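Local atomic coordinates of restriction endonuclease S subunits (Thermoanaerobacter tengcongensis, PDB entry 3OKG), a protein that probably recognises and binds the target DNA as the specificity subunit of a type I restriction-modification methyltransferase, in which it assembles with M subunits. Residues Phe266-Pro271 with Ser299-Asn304; Phe325-Tyr329 with Ile371-Asp376. All coordinates share one frame; numbering follows the deposited sequence.

Contact 1: Phe266-Pro271 with Ser299-Asn304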
ATOM      1  N   PHE A 266      21.118  13.644  -0.963  1.00 45.84           N
ATOM      2  CA  PHE A 266      19.945  14.311  -1.520  1.00 40.95           C
ATOM      3  C   PHE A 266      18.682  13.750  -0.877  1.00 48.04           C
ATOM      4  O   PHE A 266      18.654  12.588  -0.471  1.00 42.88           O
ATOM      5  CB  PHE A 266      19.891  14.129  -3.037  1.00 20.00           C
ATOM      6  CG  PHE A 266      20.795  15.059  -3.792  1.00 20.00           C
ATOM      7  CD1 PHE A 266      21.528  16.027  -3.126  1.00 20.00           C
ATOM      8  CD2 PHE A 266      20.911  14.969  -5.170  1.00 20.00           C
ATOM      9  CE1 PHE A 266      22.361  16.886  -3.818  1.00 20.00           C
ATOM     10  CE2 PHE A 266      21.743  15.825  -5.867  1.00 20.00           C
ATOM     11  CZ  PHE A 266      22.468  16.785  -5.190  1.00 20.00           C
ATOM     12  N   GLY A 267      17.638  14.568  -0.777  1.00 41.26           N
ATOM     13  CA  GLY A 267      16.418  14.119  -0.136  1.00 52.92           C
ATOM     14  C   GLY A 267      15.420  14.079  -1.268  1.00 58.42           C
ATOM     15  O   GLY A 267      15.792  14.165  -2.447  1.00 50.41           O
ATOM     16  N   ASP A 268      14.149  13.944  -0.910  1.00 46.48           N
ATOM     17  CA  ASP A 268      13.091  13.905  -1.910  1.00 54.35           C
ATOM     18  C   ASP A 268      13.151  15.030  -2.938  1.00 47.23           C
ATOM     19  O   ASP A 268      13.159  14.771  -4.136  1.00 48.67           O
ATOM     20  CB  ASP A 268      11.717  13.867  -1.247  1.00 45.87           C
ATOM     21  CG  ASP A 268      11.504  12.607  -0.401  1.00 75.89           C
ATOM     22  OD1 ASP A 268      12.117  11.558  -0.703  1.00 51.58           O
ATOM     23  OD2 ASP A 268      10.712  12.671   0.565  1.00 77.41           O
ATOM     24  N   LEU A 269      13.183  16.268  -2.451  1.00 46.80           N
ATOM     25  CA  LEU A 269      13.321  17.445  -3.307  1.00 62.71           C
ATOM     26  C   LEU A 269      14.553  18.258  -2.929  1.00 56.71           C
ATOM     27  O   LEU A 269      15.234  18.790  -3.800  1.00 41.73           O
ATOM     28  CB  LEU A 269      12.099  18.359  -3.207  1.00 45.20           C
ATOM     29  CG  LEU A 269      10.705  17.814  -3.504  1.00 63.01           C
ATOM     30  CD1 LEU A 269       9.693  18.934  -3.320  1.00 70.66           C
ATOM     31  CD2 LEU A 269      10.625  17.217  -4.902  1.00 42.70           C
ATOM     32  N   HIS A 270      14.814  18.369  -1.628  1.00 39.19           N
ATOM     33  CA  HIS A 270      15.931  19.162  -1.115  1.00 36.61           C
ATOM     34  C   HIS A 270      16.819  18.291  -0.227  1.00 57.53           C
ATOM     35  O   HIS A 270      16.349  17.334   0.387  1.00 40.37           O
ATOM     36  CB  HIS A 270      15.418  20.329  -0.275  1.00 39.39           C
ATOM     37  CG  HIS A 270      14.224  21.014  -0.858  1.00 70.63           C
ATOM     38  ND1 HIS A 270      14.309  22.213  -1.533  1.00 74.70           N
ATOM     39  CD2 HIS A 270      12.915  20.666  -0.873  1.00 64.51           C
ATOM     40  CE1 HIS A 270      13.104  22.576  -1.937  1.00 68.04           C
ATOM     41  NE2 HIS A 270      12.240  21.654  -1.552  1.00 68.82           N
ATOM     42  N   PRO A 271      18.112  18.617  -0.148  1.00 43.85           N
ATOM     43  CA  PRO A 271      18.960  17.812   0.733  1.00 42.23           C
ATOM     44  C   PRO A 271      18.801  18.359   2.129  1.00 32.50           C
ATOM     45  O   PRO A 271      18.644  19.569   2.318  1.00 41.55           O
ATOM     46  CB  PRO A 271      20.383  18.113   0.230  1.00 45.99           C
ATOM     47  CG  PRO A 271      20.211  19.030  -0.960  1.00 45.77           C
ATOM     48  CD  PRO A 271      18.882  19.683  -0.797  1.00 42.46           C
ATOM     49  N   SER A 299      20.716  12.298 -11.583  1.00 47.16           N
ATOM     50  CA  SER A 299      19.736  12.534 -10.527  1.00 37.93           C
ATOM     51  C   SER A 299      19.828  13.964 -10.002  1.00 35.38           C
ATOM     52  O   SER A 299      20.903  14.569  -9.995  1.00 38.47           O
ATOM     53  CB  SER A 299      19.928  11.541  -9.376  1.00 43.45           C
ATOM     54  OG  SER A 299      19.126  11.920  -8.279  1.00 51.14           O
ATOM     55  N   THR A 300      18.706  14.470  -9.506  1.00 36.70           N
ATOM     56  CA  THR A 300      18.523  15.886  -9.245  1.00 35.52           C
ATOM     57  C   THR A 300      17.879  16.243  -7.889  1.00 33.34           C
ATOM     58  O   THR A 300      17.045  15.506  -7.351  1.00 38.56           O
ATOM     59  CB  THR A 300      17.624  16.465 -10.367  1.00 42.70           C
ATOM     60  OG1 THR A 300      18.424  17.199 -11.303  1.00 54.95           O
ATOM     61  CG2 THR A 300      16.571  17.360  -9.791  1.00 37.24           C
ATOM     62  N   ASN A 301      18.276  17.390  -7.347  1.00 34.16           N
ATOM     63  CA  ASN A 301      17.602  18.018  -6.219  1.00 30.14           C
ATOM     64  C   ASN A 301      17.613  19.539  -6.377  1.00 32.26           C
ATOM     65  O   ASN A 301      18.262  20.076  -7.266  1.00 37.24           O
ATOM     66  CB  ASN A 301      18.297  17.660  -4.893  1.00 41.85           C
ATOM     67  CG  ASN A 301      17.476  16.711  -4.018  1.00 47.04           C
ATOM     68  OD1 ASN A 301      16.765  15.831  -4.505  1.00 45.13           O
ATOM     69  ND2 ASN A 301      17.588  16.888  -2.713  1.00 36.61           N
ATOM     70  N   VAL A 302      16.911  20.241  -5.503  1.00 32.17           N
ATOM     71  CA  VAL A 302      17.001  21.698  -5.468  1.00 31.89           C
ATOM     72  C   VAL A 302      17.527  22.157  -4.117  1.00 49.59           C
ATOM     73  O   VAL A 302      17.128  21.636  -3.080  1.00 44.40           O
ATOM     74  CB  VAL A 302      15.632  22.349  -5.727  1.00 35.68           C
ATOM     75  CG1 VAL A 302      15.610  23.792  -5.240  1.00 49.45           C
ATOM     76  CG2 VAL A 302      15.278  22.260  -7.213  1.00 33.63           C
ATOM     77  N   ALA A 303      18.421  23.137  -4.130  1.00 36.99           N
ATOM     78  CA  ALA A 303      18.951  23.691  -2.883  1.00 43.10           C
ATOM     79  C   ALA A 303      17.915  24.572  -2.213  1.00 52.35           C
ATOM     80  O   ALA A 303      17.324  25.429  -2.861  1.00 42.82           O
ATOM     81  CB  ALA A 303      20.209  24.502  -3.154  1.00 34.25           C
ATOM     82  N   ASN A 304      17.694  24.381  -0.915  1.00 50.60           N
ATOM     83  CA  ASN A 304      16.837  25.317  -0.178  1.00 50.75           C
ATOM     84  C   ASN A 304      17.591  26.199   0.810  1.00 70.03           C
ATOM     85  O   ASN A 304      16.988  27.047   1.472  1.00 47.03           O
ATOM     86  CB  ASN A 304      15.646  24.623   0.502  1.00 59.56           C
ATOM     87  CG  ASN A 304      16.034  23.352   1.246  1.00 78.52           C
ATOM     88  OD1 ASN A 304      15.163  22.595   1.688  1.00 76.08           O
ATOM     89  ND2 ASN A 304      17.335  23.109   1.387  1.00 60.27           N
TER
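The backbone of the irregular loop F266-P271 meets the strand around N301 and V302 through one hydrogen bond, from V302 N to L269 O at 2.8 Å. The bond is nearly straight, 175° at the hydrogen. H270 CA adds a CA-H...O contact to V302 O at 3.4 Å. N301 makes the largest single contribution to the contact. Its CB sits over the centre of one face of the F266 ring, a CH-pi contact of 3.8 Å to the centroid. The N301 amide lies almost parallel to that ring, with the planes 5° apart. Its end reaches into the bend of the loop, among the backbone of G267, L269 and H270 and the ring of P271. Farther along, N304 lies beside H270. Its CG stands between the backbone N and the carbonyl carbon (chi1 46°), which brings the amide up against CB and CG of H270. P271 CD rests 3.5 Å from V302 O. Strand 300-302 is an outermost strand of an antiparallel sheet, and the loop packs along it. Strand 289-292 pairs with it in the sheet, and L290 of that strand touches F266 and P271. T300 and V302 pack on helix 324-333.

Contact 2: Phe325-Tyr329 with Ile371-Asp376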
ATOM      1  N   PHE A 325      12.191  25.852 -12.519  1.00 20.09           N
ATOM      2  CA  PHE A 325      11.378  24.656 -12.708  1.00 26.58           C
ATOM      3  C   PHE A 325      11.288  24.158 -14.147  1.00 25.17           C
ATOM      4  O   PHE A 325      11.039  22.968 -14.375  1.00 23.14           O
ATOM      5  CB  PHE A 325      10.019  24.843 -12.048  1.00 28.80           C
ATOM      6  CG  PHE A 325      10.119  24.862 -10.540  1.00 26.01           C
ATOM      7  CD1 PHE A 325      10.663  23.776  -9.872  1.00 36.94           C
ATOM      8  CD2 PHE A 325       9.715  25.963  -9.807  1.00 39.50           C
ATOM      9  CE1 PHE A 325      10.781  23.775  -8.472  1.00 38.17           C
ATOM     10  CE2 PHE A 325       9.828  25.975  -8.421  1.00 39.85           C
ATOM     11  CZ  PHE A 325      10.372  24.877  -7.758  1.00 42.01           C
ATOM     12  N   TRP A 326      11.536  25.047 -15.110  1.00 22.83           N
ATOM     13  CA  TRP A 326      11.662  24.604 -16.527  1.00 23.08           C
ATOM     14  C   TRP A 326      12.890  23.711 -16.654  1.00 23.24           C
ATOM     15  O   TRP A 326      12.839  22.607 -17.221  1.00 22.81           O
ATOM     16  CB  TRP A 326      11.783  25.822 -17.458  1.00 25.68           C
ATOM     17  CG  TRP A 326      11.864  25.500 -18.939  1.00 21.41           C
ATOM     18  CD1 TRP A 326      12.978  25.614 -19.754  1.00 26.91           C
ATOM     19  CD2 TRP A 326      10.797  25.041 -19.785  1.00 21.53           C
ATOM     20  NE1 TRP A 326      12.658  25.256 -21.052  1.00 23.65           N
ATOM     21  CE2 TRP A 326      11.323  24.915 -21.102  1.00 24.70           C
ATOM     22  CE3 TRP A 326       9.436  24.761 -19.570  1.00 20.43           C
ATOM     23  CZ2 TRP A 326      10.553  24.476 -22.176  1.00 24.54           C
ATOM     24  CZ3 TRP A 326       8.666  24.328 -20.650  1.00 24.01           C
ATOM     25  CH2 TRP A 326       9.225  24.195 -21.936  1.00 28.73           C
ATOM     26  N   LEU A 327      14.000  24.200 -16.100  1.00 19.94           N
ATOM     27  CA  LEU A 327      15.248  23.445 -16.054  1.00 21.00           C
ATOM     28  C   LEU A 327      15.063  22.088 -15.369  1.00 25.60           C
ATOM     29  O   LEU A 327      15.496  21.054 -15.875  1.00 22.40           O
ATOM     30  CB  LEU A 327      16.312  24.244 -15.290  1.00 22.37           C
ATOM     31  CG  LEU A 327      17.665  23.548 -15.121  1.00 27.64           C
ATOM     32  CD1 LEU A 327      18.206  23.104 -16.478  1.00 25.40           C
ATOM     33  CD2 LEU A 327      18.659  24.468 -14.419  1.00 21.66           C
ATOM     34  N   LEU A 328      14.416  22.100 -14.206  1.00 26.19           N
ATOM     35  CA  LEU A 328      14.207  20.877 -13.442  1.00 28.15           C
ATOM     36  C   LEU A 328      13.414  19.825 -14.218  1.00 28.33           C
ATOM     37  O   LEU A 328      13.788  18.647 -14.245  1.00 25.50           O
ATOM     38  CB  LEU A 328      13.483  21.195 -12.127  1.00 26.30           C
ATOM     39  CG  LEU A 328      13.596  20.107 -11.062  1.00 33.39           C
ATOM     40  CD1 LEU A 328      15.055  19.835 -10.787  1.00 29.74           C
ATOM     41  CD2 LEU A 328      12.881  20.523  -9.757  1.00 39.04           C
ATOM     42  N   TYR A 329      12.297  20.223 -14.812  1.00 21.16           N
ATOM     43  CA  TYR A 329      11.529  19.278 -15.623  1.00 24.86           C
ATOM     44  C   TYR A 329      12.356  18.710 -16.767  1.00 33.53           C
ATOM     45  O   TYR A 329      12.258  17.528 -17.097  1.00 21.76           O
ATOM     46  CB  TYR A 329      10.290  19.936 -16.200  1.00 24.86           C
ATOM     47  CG  TYR A 329       9.099  19.841 -15.281  1.00 33.13           C
ATOM     48  CD1 TYR A 329       8.518  20.988 -14.753  1.00 21.35           C
ATOM     49  CD2 TYR A 329       8.570  18.600 -14.926  1.00 24.19           C
ATOM     50  CE1 TYR A 329       7.422  20.913 -13.899  1.00 23.30           C
ATOM     51  CE2 TYR A 329       7.477  18.510 -14.062  1.00 24.32           C
ATOM     52  CZ  TYR A 329       6.923  19.667 -13.553  1.00 33.30           C
ATOM     53  OH  TYR A 329       5.847  19.589 -12.709  1.00 30.81           O
ATOM     54  N   ILE A 371       3.564  26.672 -19.048  1.00 27.58           N
ATOM     55  CA  ILE A 371       3.758  25.245 -19.241  1.00 31.49           C
ATOM     56  C   ILE A 371       4.120  24.529 -17.937  1.00 21.70           C
ATOM     57  O   ILE A 371       3.609  23.443 -17.668  1.00 27.16           O
ATOM     58  CB  ILE A 371       4.846  24.960 -20.312  1.00 28.25           C
ATOM     59  CG1 ILE A 371       4.370  25.446 -21.680  1.00 28.93           C
ATOM     60  CG2 ILE A 371       5.169  23.470 -20.368  1.00 29.68           C
ATOM     61  CD1 ILE A 371       5.462  25.402 -22.753  1.00 23.01           C
ATOM     62  N   VAL A 372       4.957  25.148 -17.107  1.00 21.13           N
ATOM     63  CA  VAL A 372       5.283  24.578 -15.783  1.00 23.76           C
ATOM     64  C   VAL A 372       4.007  24.410 -14.923  1.00 40.01           C
ATOM     65  O   VAL A 372       3.838  23.420 -14.210  1.00 26.22           O
ATOM     66  CB  VAL A 372       6.352  25.414 -15.012  1.00 22.01           C
ATOM     67  CG1 VAL A 372       6.370  25.077 -13.536  1.00 23.63           C
ATOM     68  CG2 VAL A 372       7.766  25.146 -15.578  1.00 25.62           C
ATOM     69  N   ALA A 373       3.110  25.380 -14.987  1.00 28.27           N
ATOM     70  CA  ALA A 373       1.860  25.266 -14.230  1.00 32.76           C
ATOM     71  C   ALA A 373       1.066  24.020 -14.673  1.00 27.08           C
ATOM     72  O   ALA A 373       0.520  23.284 -13.857  1.00 28.49           O
ATOM     73  CB  ALA A 373       1.039  26.515 -14.402  1.00 31.91           C
ATOM     74  N   TYR A 374       1.036  23.770 -15.975  1.00 26.71           N
ATOM     75  CA  TYR A 374       0.355  22.595 -16.505  1.00 24.81           C
ATOM     76  C   TYR A 374       1.008  21.283 -16.063  1.00 33.43           C
ATOM     77  O   TYR A 374       0.324  20.374 -15.607  1.00 25.35           O
ATOM     78  CB  TYR A 374       0.256  22.663 -18.026  1.00 26.76           C
ATOM     79  CG  TYR A 374      -0.198  21.373 -18.655  1.00 31.62           C
ATOM     80  CD1 TYR A 374      -1.522  20.941 -18.523  1.00 31.68           C
ATOM     81  CD2 TYR A 374       0.681  20.592 -19.387  1.00 33.92           C
ATOM     82  CE1 TYR A 374      -1.956  19.750 -19.097  1.00 27.82           C
ATOM     83  CE2 TYR A 374       0.254  19.394 -19.982  1.00 46.55           C
ATOM     84  CZ  TYR A 374      -1.064  18.983 -19.831  1.00 51.48           C
ATOM     85  OH  TYR A 374      -1.495  17.803 -20.405  1.00 35.73           O
ATOM     86  N   LEU A 375       2.326  21.177 -16.218  1.00 22.88           N
ATOM     87  CA  LEU A 375       3.066  19.987 -15.793  1.00 24.06           C
ATOM     88  C   LEU A 375       2.953  19.745 -14.288  1.00 25.97           C
ATOM     89  O   LEU A 375       2.911  18.604 -13.846  1.00 22.79           O
ATOM     90  CB  LEU A 375       4.563  20.124 -16.154  1.00 22.56           C
ATOM     91  CG  LEU A 375       4.905  20.149 -17.657  1.00 21.64           C
ATOM     92  CD1 LEU A 375       6.442  20.317 -17.815  1.00 18.85           C
ATOM     93  CD2 LEU A 375       4.419  18.894 -18.363  1.00 20.82           C
ATOM     94  N   ASP A 376       2.972  20.820 -13.508  1.00 22.11           N
ATOM     95  CA  ASP A 376       2.862  20.699 -12.062  1.00 21.81           C
ATOM     96  C   ASP A 376       1.550  20.014 -11.693  1.00 25.14           C
ATOM     97  O   ASP A 376       1.521  19.195 -10.773  1.00 26.98           O
ATOM     98  CB  ASP A 376       2.900  22.075 -11.396  1.00 26.69           C
ATOM     99  CG  ASP A 376       4.309  22.620 -11.260  1.00 38.60           C
ATOM    100  OD1 ASP A 376       5.284  21.872 -11.505  1.00 34.74           O
ATOM    101  OD2 ASP A 376       4.423  23.805 -10.897  1.00 33.54           O
TER
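Y329 reaches from helix 325-329 to L375 and D376 of helix 371-376. The axes of these short segments approach to 10.4 Å and are inclined at 51°. The Y329 ring is held in two ways. L375 CD1 lies over one face, offset toward the rim, in a CH-pi contact of 3.8 Å to the centroid. L375 CB packs on the same residue nearer its hydroxyl end, 3.5 Å from Y329 CZ. At the ring edge, Y329 OH donates a hydrogen bond of 2.6 Å to D376 OD1. D376 CG lies opposite its own carbonyl carbon and beside the backbone N (chi1 -80°), which brings OD1 to the hydroxyl. The acceptor uses its anti lone pair.

The W326 side chain leaves with CG trans to the main-chain N (chi1 -178°), which carries the indole across to I371. I371 CG2 meets the indole edge in its plane, 3.6 Å from W326 CZ3. The indole NE1 is hydrogen-bonded to P361 O. V372 fills the middle of the contact. Its CG1 touches F325 CB at 3.9 Å, and its CG2 faces the backbone at F325 and W326.

A phenylalanine in place of Y329 would probably keep much of the packing on L375 but leave D376 OD1 without this hydrogen-bond donor. Most of the contact is apolar, with one short hydrogen bond, Y329 OH to D376 OD1. That bond is likely to limit how the ring can shift over L375. It ties helix 324-333 to helix 365-388, whose residues 371-376 fall in a predicted coiled coil.

In the fold
Both contacts belong to the second DNA specificity (target recognition) region of the chain and are partly buried. Helix 324-333 joins them. Its L328 packs on T300 and V302 of the strand in contact 1, while F325, W326 and Y329 face helix 365-388 in contact 2. The helix is thus sandwiched between the edge of the sheet and the long helix. Contact 1 holds a loop to an edge strand. Its one clear hydrogen bond is between backbones, and amide side chains pack against rings. Contact 2 joins two helices, so its meeting surface is made mainly of side chains. In each, buried residues adjoin more exposed ones: N301 and V302 beside D268 and L269, W326 and Y329 beside F325.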